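PDB 3H4X: phosphatidylinositol-specific phospholipase C1 from Streptomyces antibioticus, which belongs to the phosphoinositide-type phospholipase C family and folds as an alpha/beta barrel built round a largely parallel, closed sheet. Local coordinates for residues F48-A56 with M111-R122; D171-W179 with D277-M285. All coordinates share one frame; numbering follows the deposited sequence.

Interaction 1. Residues F48-A56 with M111-R122; sequences FADALDSGA and MRAWHDAHPGHR. With EOH (ethanol), chain F.
The guanidinium of Arg122 closes on the turn that ends helix 48-52 and grips two backbone carbonyls. NH1 and NH2 reach Leu52 O end-on, the NH2 bond measuring 2.7 Å from Arg122 NH2 to Leu52 O. NE and NH2 take Ala56 O side-on, with Arg122 NH2 to Ala56 O at 2.9 Å. All four bonds lie essentially in the guanidinium plane, which fixes its rotation, while Gly55 CA sits over one face, 3.3 Å above that plane. With CG between the backbone N and the carbonyl carbon (chi1 72°), the chain runs extended to NE and delivers the guanidinium to the turn.

A second polar link is the indole N-H of Trp114, pointing almost straight (175°) at Asp53 OD1, 2.8 Å from Trp114 NE1. It meets the carboxylate from above its plane; the other oxygen, OD2, is in a salt bridge with Arg96.

The apolar part is a CH-pi contact: Leu52 CB stands over the five-membered ring of Trp114, 3.6 Å from its centroid. Beyond it, Met111 CG touches the edge of the Phe48 ring at CE2, 3.8 Å away.

The axes of 48-52 and 111-117 cross at -45° on the outside of the barrel, Leu52 and Trp114 resting on Ile124 of strand 124-130, Phe48 on strand 58-64 and Met111 reaching strand 189-195.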
loop_
_atom_site.group_PDB
_atom_site.type_symbol
_atom_site.label_atom_id
_atom_site.label_comp_id
_atom_site.label_asym_id
_atom_site.label_seq_id
_atom_site.Cartn_x
_atom_site.Cartn_y
_atom_site.Cartn_z
ATOM N N PHE A 48 16.252 -1.232 4.495
ATOM C CA PHE A 48 14.839 -1.564 4.415
ATOM C C PHE A 48 14.446 -2.554 5.514
ATOM O O PHE A 48 13.315 -2.534 5.992
ATOM C CB PHE A 48 14.443 -2.080 3.029
ATOM C CG PHE A 48 12.964 -2.045 2.798
ATOM C CD1 PHE A 48 12.302 -0.833 2.714
ATOM C CD2 PHE A 48 12.225 -3.213 2.711
ATOM C CE1 PHE A 48 10.933 -0.781 2.523
ATOM C CE2 PHE A 48 10.854 -3.165 2.515
ATOM C CZ PHE A 48 10.211 -1.948 2.421
ATOM N N ALA A 49 15.383 -3.404 5.930
ATOM C CA ALA A 49 15.125 -4.319 7.038
ATOM C C ALA A 49 14.690 -3.552 8.281
ATOM O O ALA A 49 13.876 -4.036 9.061
ATOM C CB ALA A 49 16.359 -5.159 7.341
ATOM N N ASP A 50 15.253 -2.363 8.477
ATOM C CA ASP A 50 14.864 -1.536 9.613
ATOM C C ASP A 50 13.426 -1.034 9.482
ATOM O O ASP A 50 12.713 -0.924 10.477
ATOM C CB ASP A 50 15.828 -0.365 9.794
ATOM C CG ASP A 50 17.234 -0.823 10.108
ATOM O OD1 ASP A 50 17.391 -1.691 10.996
ATOM O OD2 ASP A 50 18.172 -0.329 9.454
ATOM N N ALA A 51 12.995 -0.733 8.259
ATOM C CA ALA A 51 11.599 -0.362 8.035
ATOM C C ALA A 51 10.699 -1.549 8.378
ATOM O O ALA A 51 9.664 -1.395 9.030
ATOM C CB ALA A 51 11.383 0.081 6.594
ATOM N N LEU A 52 11.095 -2.740 7.940
ATOM C CA LEU A 52 10.318 -3.935 8.241
ATOM C C LEU A 52 10.271 -4.217 9.741
ATOM O O LEU A 52 9.247 -4.648 10.269
ATOM C CB LEU A 52 10.854 -5.138 7.470
ATOM C CG LEU A 52 10.637 -5.050 5.958
ATOM C CD1 LEU A 52 11.554 -6.005 5.226
ATOM C CD2 LEU A 52 9.182 -5.328 5.596
ATOM N N ASP A 53 11.374 -3.953 10.434
ATOM C CA ASP A 53 11.430 -4.187 11.875
ATOM C C ASP A 53 10.824 -3.056 12.715
ATOM O O ASP A 53 10.782 -3.150 13.941
ATOM C CB ASP A 53 12.868 -4.473 12.325
ATOM C CG ASP A 53 13.291 -5.905 12.059
ATOM O OD1 ASP A 53 12.426 -6.802 12.096
ATOM O OD2 ASP A 53 14.495 -6.136 11.828
ATOM N N SER A 54 10.338 -2.003 12.065
ATOM C CA SER A 54 9.801 -0.843 12.773
ATOM C C SER A 54 8.504 -1.147 13.505
ATOM O O SER A 54 8.158 -0.464 14.471
ATOM C CB SER A 54 9.545 0.305 11.799
ATOM O OG SER A 54 8.446 0.011 10.947
ATOM N N GLY A 55 7.780 -2.156 13.033
ATOM C CA GLY A 55 6.457 -2.452 13.567
ATOM C C GLY A 55 5.322 -1.811 12.780
ATOM O O GLY A 55 4.155 -2.117 13.013
ATOM N N ALA A 56 5.650 -0.923 11.845
ATOM C CA ALA A 56 4.622 -0.262 11.042
ATOM C C ALA A 56 3.771 -1.268 10.271
ATOM O O ALA A 56 4.263 -2.309 9.830
ATOM C CB ALA A 56 5.255 0.736 10.086
ATOM N N MET A 111 12.466 -8.155 1.476
ATOM C CA MET A 111 11.203 -8.574 2.077
ATOM C C MET A 111 11.134 -10.087 2.256
ATOM O O MET A 111 10.709 -10.578 3.297
ATOM C CB MET A 111 10.021 -8.096 1.231
ATOM C CG MET A 111 9.810 -6.596 1.260
ATOM S SD MET A 111 8.526 -6.039 0.130
ATOM C CE MET A 111 7.080 -6.852 0.793
ATOM N N ARG A 112 11.530 -10.823 1.226
ATOM C CA ARG A 112 11.521 -12.282 1.294
ATOM C C ARG A 112 12.480 -12.794 2.367
ATOM O O ARG A 112 12.131 -13.676 3.156
ATOM C CB ARG A 112 11.877 -12.883 -0.068
ATOM C CG ARG A 112 11.977 -14.403 -0.083
ATOM C CD ARG A 112 10.686 -15.045 0.382
ATOM N NE ARG A 112 10.742 -16.507 0.338
ATOM C CZ ARG A 112 10.421 -17.241 -0.723
ATOM N NH1 ARG A 112 10.028 -16.654 -1.845
ATOM N NH2 ARG A 112 10.498 -18.566 -0.667
ATOM N N ALA A 113 13.686 -12.231 2.398
ATOM C CA ALA A 113 14.688 -12.631 3.378
ATOM C C ALA A 113 14.174 -12.388 4.793
ATOM O O ALA A 113 14.273 -13.250 5.669
ATOM C CB ALA A 113 15.977 -11.869 3.143
ATOM N N TRP A 114 13.607 -11.206 5.004
ATOM C CA TRP A 114 13.081 -10.830 6.303
ATOM C C TRP A 114 11.896 -11.721 6.680
ATOM O O TRP A 114 11.784 -12.185 7.816
ATOM C CB TRP A 114 12.679 -9.354 6.282
ATOM C CG TRP A 114 12.093 -8.867 7.553
ATOM C CD1 TRP A 114 12.762 -8.335 8.617
ATOM C CD2 TRP A 114 10.708 -8.858 7.903
ATOM N NE1 TRP A 114 11.876 -8.001 9.611
ATOM C CE2 TRP A 114 10.608 -8.311 9.197
ATOM C CE3 TRP A 114 9.540 -9.258 7.247
ATOM C CZ2 TRP A 114 9.385 -8.157 9.847
ATOM C CZ3 TRP A 114 8.330 -9.103 7.894
ATOM C CH2 TRP A 114 8.262 -8.555 9.178
ATOM N N HIS A 115 11.017 -11.962 5.714
ATOM C CA HIS A 115 9.859 -12.828 5.907
ATOM C C HIS A 115 10.266 -14.217 6.389
ATOM O O HIS A 115 9.705 -14.740 7.356
ATOM C CB HIS A 115 9.066 -12.921 4.599
ATOM C CG HIS A 115 8.083 -14.049 4.556
ATOM N ND1 HIS A 115 6.812 -13.953 5.080
ATOM C CD2 HIS A 115 8.179 -15.292 4.028
ATOM C CE1 HIS A 115 6.173 -15.093 4.890
ATOM N NE2 HIS A 115 6.980 -15.922 4.253
ATOM N N ASP A 116 11.231 -14.820 5.707
ATOM C CA ASP A 116 11.677 -16.159 6.076
ATOM C C ASP A 116 12.265 -16.195 7.489
ATOM O O ASP A 116 12.198 -17.220 8.169
ATOM C CB ASP A 116 12.677 -16.697 5.052
ATOM C CG ASP A 116 12.030 -17.023 3.714
ATOM O OD1 ASP A 116 10.794 -17.214 3.671
ATOM O OD2 ASP A 116 12.760 -17.091 2.706
ATOM N N ALA A 117 12.818 -15.071 7.934
ATOM C CA ALA A 117 13.427 -14.981 9.263
ATOM C C ALA A 117 12.419 -14.660 10.368
ATOM O O ALA A 117 12.735 -14.766 11.554
ATOM C CB ALA A 117 14.542 -13.946 9.257
ATOM N N HIS A 118 11.211 -14.263 9.978
ATOM C CA HIS A 118 10.180 -13.887 10.940
ATOM C C HIS A 118 8.859 -14.599 10.668
ATOM O O HIS A 118 7.860 -13.963 10.326
ATOM C CB HIS A 118 9.970 -12.369 10.939
ATOM C CG HIS A 118 11.215 -11.588 11.224
ATOM N ND1 HIS A 118 11.547 -11.146 12.487
ATOM C CD2 HIS A 118 12.214 -11.178 10.408
ATOM C CE1 HIS A 118 12.693 -10.491 12.433
ATOM N NE2 HIS A 118 13.120 -10.499 11.184
ATOM N N PRO A 119 8.841 -15.929 10.831
ATOM C CA PRO A 119 7.600 -16.659 10.619
ATOM C C PRO A 119 6.484 -16.088 11.485
ATOM O O PRO A 119 6.702 -15.779 12.653
ATOM C CB PRO A 119 7.948 -18.089 11.060
ATOM C CG PRO A 119 9.200 -17.966 11.868
ATOM C CD PRO A 119 9.932 -16.801 11.297
ATOM N N GLY A 120 5.302 -15.931 10.903
ATOM C CA GLY A 120 4.151 -15.442 11.647
ATOM C C GLY A 120 4.174 -13.952 11.926
ATOM O O GLY A 120 3.462 -13.475 12.809
ATOM N N HIS A 121 4.976 -13.210 11.163
ATOM C CA HIS A 121 5.063 -11.764 11.347
ATOM C C HIS A 121 3.716 -11.079 11.127
ATOM O O HIS A 121 2.821 -11.629 10.489
ATOM C CB HIS A 121 6.137 -11.142 10.441
ATOM C CG HIS A 121 5.907 -11.346 8.971
ATOM N ND1 HIS A 121 4.990 -10.613 8.245
ATOM C CD2 HIS A 121 6.507 -12.178 8.085
ATOM C CE1 HIS A 121 5.027 -10.997 6.980
ATOM N NE2 HIS A 121 5.941 -11.943 6.855
ATOM N N ARG A 122 3.574 -9.878 11.667
ATOM C CA ARG A 122 2.380 -9.079 11.430
ATOM C C ARG A 122 2.156 -8.902 9.930
ATOM O O ARG A 122 3.112 -8.821 9.159
ATOM C CB ARG A 122 2.545 -7.705 12.071
ATOM C CG ARG A 122 3.534 -6.817 11.322
ATOM C CD ARG A 122 3.993 -5.642 12.162
ATOM N NE ARG A 122 4.750 -4.682 11.368
ATOM C CZ ARG A 122 6.045 -4.785 11.078
ATOM N NH1 ARG A 122 6.761 -5.814 11.513
ATOM N NH2 ARG A 122 6.629 -3.847 10.346
HETATM C C1 EOH F . 9.045 -17.638 -4.637
HETATM C C2 EOH F . 8.252 -17.863 -5.921
HETATM O O EOH F . 8.636 -18.505 -3.601
#

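Interaction 2. Residues D171-W179 with D277-M285; sequences DEAVRAGGW and DTRHYLLIM. With EOH (ethanol), chain N.
The phenol oxygen of Tyr281 is gripped from several directions. It donates to the syn lone pair of Asp171 OD1, a short bond of 2.5 Å from Tyr281 OH, and accepts from Arg279 NH1 within its own segment and from Arg244 outside both. Asp171 OD1 also forms a salt bridge with Arg244, so arginines flank the phenol-carboxylate pair and probably favour a charged carboxylate. The Asp171 side chain swings its carboxylate to Tyr281 with CG anti to the backbone N (chi1 -175°).

Beside this cluster the guanidinium groups of Arg175 and Arg279 stack, centres 3.8 Å apart and planes inclined by 29°, their chains running side by side in the same direction. Arg175 NH1 and, weakly, Arg279 NH1 donate to one water that in turn donates to Asp171 OD2, so the stacked pair is tied to the carboxylate, whose negative charge probably helps to balance theirs.

Further along, the indole of Trp179 gives its N-H to His280 O, 2.8 Å from Trp179 NE1, in the ring plane. The His280 ring sets its CD2 edge against Val174 O, 3.3 Å away, and a water links its NE2 to Arg175 O. His280 itself, with positive phi, closes helix 274-278 in a Schellman motif.

Apolar contacts complete the join. Val174 CG1 meets the edge of the Tyr281 ring at CE1, 3.6 Å off, and Leu282 lays CD2 over one face of the Trp179 indole, while its CG comes within 3.5 Å of Trp179 CZ2.

Helix 170-177 is thus fastened to the turn between helix 274-278 and strand 282-286. Tyr281 packs on Trp275 and Phe259, Trp179 on Phe232, and the backbone of Leu282 bonds to Val257 and Phe259, at the start of the neighbouring parallel strand 258-262.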
loop_
_atom_site.group_PDB
_atom_site.type_symbol
_atom_site.label_atom_id
_atom_site.label_comp_id
_atom_site.label_asym_id
_atom_site.label_seq_id
_atom_site.Cartn_x
_atom_site.Cartn_y
_atom_site.Cartn_z
ATOM N N ASP A 171 -15.239 -6.445 -4.888
ATOM C CA ASP A 171 -16.232 -5.670 -4.159
ATOM C C ASP A 171 -17.322 -6.568 -3.583
ATOM O O ASP A 171 -17.720 -6.419 -2.428
ATOM C CB ASP A 171 -16.876 -4.621 -5.058
ATOM C CG ASP A 171 -17.825 -3.728 -4.298
ATOM O OD1 ASP A 171 -17.351 -2.971 -3.430
ATOM O OD2 ASP A 171 -19.049 -3.800 -4.551
ATOM N N GLU A 172 -17.819 -7.488 -4.402
ATOM C CA GLU A 172 -18.853 -8.406 -3.953
ATOM C C GLU A 172 -18.342 -9.208 -2.762
ATOM O O GLU A 172 -19.032 -9.355 -1.754
ATOM C CB GLU A 172 -19.263 -9.344 -5.089
ATOM C CG GLU A 172 -20.285 -10.401 -4.699
ATOM C CD GLU A 172 -20.516 -11.417 -5.805
ATOM O OE1 GLU A 172 -21.089 -11.039 -6.849
ATOM O OE2 GLU A 172 -20.131 -12.593 -5.625
ATOM N N ALA A 173 -17.125 -9.726 -2.883
ATOM C CA ALA A 173 -16.538 -10.536 -1.831
ATOM C C ALA A 173 -16.374 -9.754 -0.532
ATOM O O ALA A 173 -16.729 -10.233 0.545
ATOM C CB ALA A 173 -15.200 -11.089 -2.284
ATOM N N VAL A 174 -15.826 -8.548 -0.627
ATOM C CA VAL A 174 -15.481 -7.813 0.577
ATOM C C VAL A 174 -16.730 -7.325 1.322
ATOM O O VAL A 174 -16.792 -7.374 2.551
ATOM C CB VAL A 174 -14.486 -6.665 0.271
ATOM C CG1 VAL A 174 -15.208 -5.417 -0.213
ATOM C CG2 VAL A 174 -13.609 -6.376 1.490
ATOM N N ARG A 175 -17.730 -6.870 0.577
ATOM C CA ARG A 175 -18.968 -6.415 1.199
ATOM C C ARG A 175 -19.691 -7.545 1.916
ATOM O O ARG A 175 -20.226 -7.354 3.007
ATOM C CB ARG A 175 -19.899 -5.777 0.166
ATOM C CG ARG A 175 -19.441 -4.411 -0.301
ATOM C CD ARG A 175 -20.450 -3.777 -1.240
ATOM N NE ARG A 175 -21.743 -3.581 -0.591
ATOM C CZ ARG A 175 -22.836 -3.144 -1.210
ATOM N NH1 ARG A 175 -22.796 -2.851 -2.502
ATOM N NH2 ARG A 175 -23.969 -3.000 -0.534
ATOM N N ALA A 176 -19.698 -8.720 1.297
ATOM C CA ALA A 176 -20.450 -9.857 1.818
ATOM C C ALA A 176 -19.769 -10.528 3.006
ATOM O O ALA A 176 -20.429 -10.904 3.976
ATOM C CB ALA A 176 -20.688 -10.871 0.714
ATOM N N GLY A 177 -18.452 -10.690 2.921
ATOM C CA GLY A 177 -17.727 -11.514 3.875
ATOM C C GLY A 177 -16.560 -10.853 4.576
ATOM O O GLY A 177 -16.008 -11.426 5.505
ATOM N N GLY A 178 -16.180 -9.658 4.137
ATOM C CA GLY A 178 -15.071 -8.934 4.749
ATOM C C GLY A 178 -13.705 -9.572 4.547
ATOM O O GLY A 178 -13.523 -10.432 3.685
ATOM N N TRP A 179 -12.747 -9.137 5.360
ATOM C CA TRP A 179 -11.360 -9.594 5.278
ATOM C C TRP A 179 -11.096 -10.681 6.309
ATOM O O TRP A 179 -11.810 -10.785 7.298
ATOM C CB TRP A 179 -10.407 -8.428 5.556
ATOM C CG TRP A 179 -10.471 -7.337 4.543
ATOM C CD1 TRP A 179 -11.381 -6.326 4.491
ATOM C CD2 TRP A 179 -9.583 -7.140 3.436
ATOM N NE1 TRP A 179 -11.116 -5.508 3.419
ATOM C CE2 TRP A 179 -10.021 -5.992 2.752
ATOM C CE3 TRP A 179 -8.462 -7.824 2.958
ATOM C CZ2 TRP A 179 -9.380 -5.513 1.612
ATOM C CZ3 TRP A 179 -7.827 -7.347 1.824
ATOM C CH2 TRP A 179 -8.289 -6.206 1.165
ATOM N N ASP A 277 -16.257 1.826 6.284
ATOM C CA ASP A 277 -16.226 0.847 7.364
ATOM C C ASP A 277 -17.373 -0.152 7.210
ATOM O O ASP A 277 -17.189 -1.363 7.351
ATOM C CB ASP A 277 -16.322 1.581 8.701
ATOM C CG ASP A 277 -15.739 0.794 9.856
ATOM O OD1 ASP A 277 -15.491 -0.421 9.702
ATOM O OD2 ASP A 277 -15.538 1.409 10.926
ATOM N N THR A 278 -18.556 0.362 6.895
ATOM C CA THR A 278 -19.733 -0.480 6.715
ATOM C C THR A 278 -19.508 -1.530 5.626
ATOM O O THR A 278 -19.953 -2.674 5.745
ATOM C CB THR A 278 -20.969 0.378 6.375
ATOM O OG1 THR A 278 -21.244 1.273 7.461
ATOM C CG2 THR A 278 -22.181 -0.501 6.120
ATOM N N ARG A 279 -18.800 -1.136 4.573
ATOM C CA ARG A 279 -18.581 -2.006 3.422
ATOM C C ARG A 279 -17.286 -2.814 3.501
ATOM O O ARG A 279 -16.989 -3.605 2.603
ATOM C CB ARG A 279 -18.630 -1.181 2.135
ATOM C CG ARG A 279 -20.042 -0.738 1.769
ATOM C CD ARG A 279 -20.061 0.445 0.816
ATOM N NE ARG A 279 -21.415 0.717 0.336
ATOM C CZ ARG A 279 -21.837 0.468 -0.902
ATOM N NH1 ARG A 279 -21.009 -0.048 -1.801
ATOM N NH2 ARG A 279 -23.089 0.746 -1.246
ATOM N N HIS A 280 -16.532 -2.611 4.578
ATOM C CA HIS A 280 -15.272 -3.322 4.816
ATOM C C HIS A 280 -14.162 -2.937 3.839
ATOM O O HIS A 280 -13.221 -3.704 3.618
ATOM C CB HIS A 280 -15.485 -4.838 4.825
ATOM C CG HIS A 280 -16.644 -5.270 5.667
ATOM N ND1 HIS A 280 -16.791 -4.887 6.983
ATOM C CD2 HIS A 280 -17.721 -6.037 5.375
ATOM C CE1 HIS A 280 -17.905 -5.407 7.467
ATOM N NE2 HIS A 280 -18.489 -6.108 6.511
ATOM N N TYR A 281 -14.264 -1.745 3.259
ATOM C CA TYR A 281 -13.206 -1.242 2.394
ATOM C C TYR A 281 -12.042 -0.748 3.238
ATOM O O TYR A 281 -12.234 -0.263 4.351
ATOM C CB TYR A 281 -13.707 -0.084 1.534
ATOM C CG TYR A 281 -14.887 -0.398 0.642
ATOM C CD1 TYR A 281 -15.078 -1.668 0.112
ATOM C CD2 TYR A 281 -15.789 0.597 0.297
ATOM C CE1 TYR A 281 -16.158 -1.942 -0.721
ATOM C CE2 TYR A 281 -16.862 0.341 -0.529
ATOM C CZ TYR A 281 -17.043 -0.924 -1.037
ATOM O OH TYR A 281 -18.130 -1.145 -1.851
ATOM N N LEU A 282 -10.831 -0.849 2.700
ATOM C CA LEU A 282 -9.669 -0.297 3.383
ATOM C C LEU A 282 -9.552 1.185 3.078
ATOM O O LEU A 282 -9.640 1.594 1.922
ATOM C CB LEU A 282 -8.389 -1.025 2.981
ATOM C CG LEU A 282 -8.385 -2.531 3.248
ATOM C CD1 LEU A 282 -7.034 -3.129 2.887
ATOM C CD2 LEU A 282 -8.743 -2.850 4.695
ATOM N N LEU A 283 -9.357 1.983 4.121
ATOM C CA LEU A 283 -9.273 3.431 3.990
ATOM C C LEU A 283 -7.930 3.913 4.528
ATOM O O LEU A 283 -7.679 3.878 5.732
ATOM C CB LEU A 283 -10.427 4.093 4.749
ATOM C CG LEU A 283 -10.560 5.614 4.643
ATOM C CD1 LEU A 283 -10.649 6.063 3.195
ATOM C CD2 LEU A 283 -11.763 6.102 5.428
ATOM N N ILE A 284 -7.051 4.338 3.626
ATOM C CA ILE A 284 -5.742 4.863 4.008
ATOM C C ILE A 284 -5.828 6.381 4.092
ATOM O O ILE A 284 -6.183 7.039 3.109
ATOM C CB ILE A 284 -4.635 4.485 2.985
ATOM C CG1 ILE A 284 -4.336 2.984 2.991
ATOM C CG2 ILE A 284 -3.348 5.235 3.295
ATOM C CD1 ILE A 284 -5.445 2.111 2.475
ATOM N N MET A 285 -5.502 6.927 5.262
ATOM C CA MET A 285 -5.511 8.369 5.473
ATOM C C MET A 285 -4.083 8.885 5.591
ATOM O O MET A 285 -3.358 8.544 6.530
ATOM C CB MET A 285 -6.311 8.740 6.717
ATOM C CG MET A 285 -7.771 8.342 6.656
ATOM S SD MET A 285 -8.718 9.291 7.852
ATOM C CE MET A 285 -10.367 8.634 7.597
HETATM C C1 EOH N . -18.173 -1.809 10.535
HETATM C C2 EOH N . -19.179 -0.708 10.849
HETATM O O EOH N . -18.613 -2.647 9.491
HETATM O O HOH W 1 -20.537 -1.653 -4.118
HETATM O O HOH W 2 -20.889 -4.871 4.065
HETATM O O HOH W 3 -20.195 -8.171 5.799
#

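How the interactions relate
From the N terminus, the chain passes through helix 48-52, builds strands 58-64 and 73-74 and returns on helix 104-117, where interaction 1 closes a loop of 54 residues just before strand 124-130. After strand 124-130 and two further helices, residues 171-179 open interaction 2, whose loop of 97 residues takes in strands 189-195, 232-236 and 258-262 before closing at 277-285. The two loops therefore follow in series, neither nested nor crossed. The centres of interactions 1 and 2 lie about 26 Å apart, and the nearest atoms of interactions 1 and 2 about 12 Å apart. Interaction 1 ties helices beside strands 58-64 and 124-130, whereas interaction 2 joins a helix to the entry of strand 282-286; the common sheet connects them.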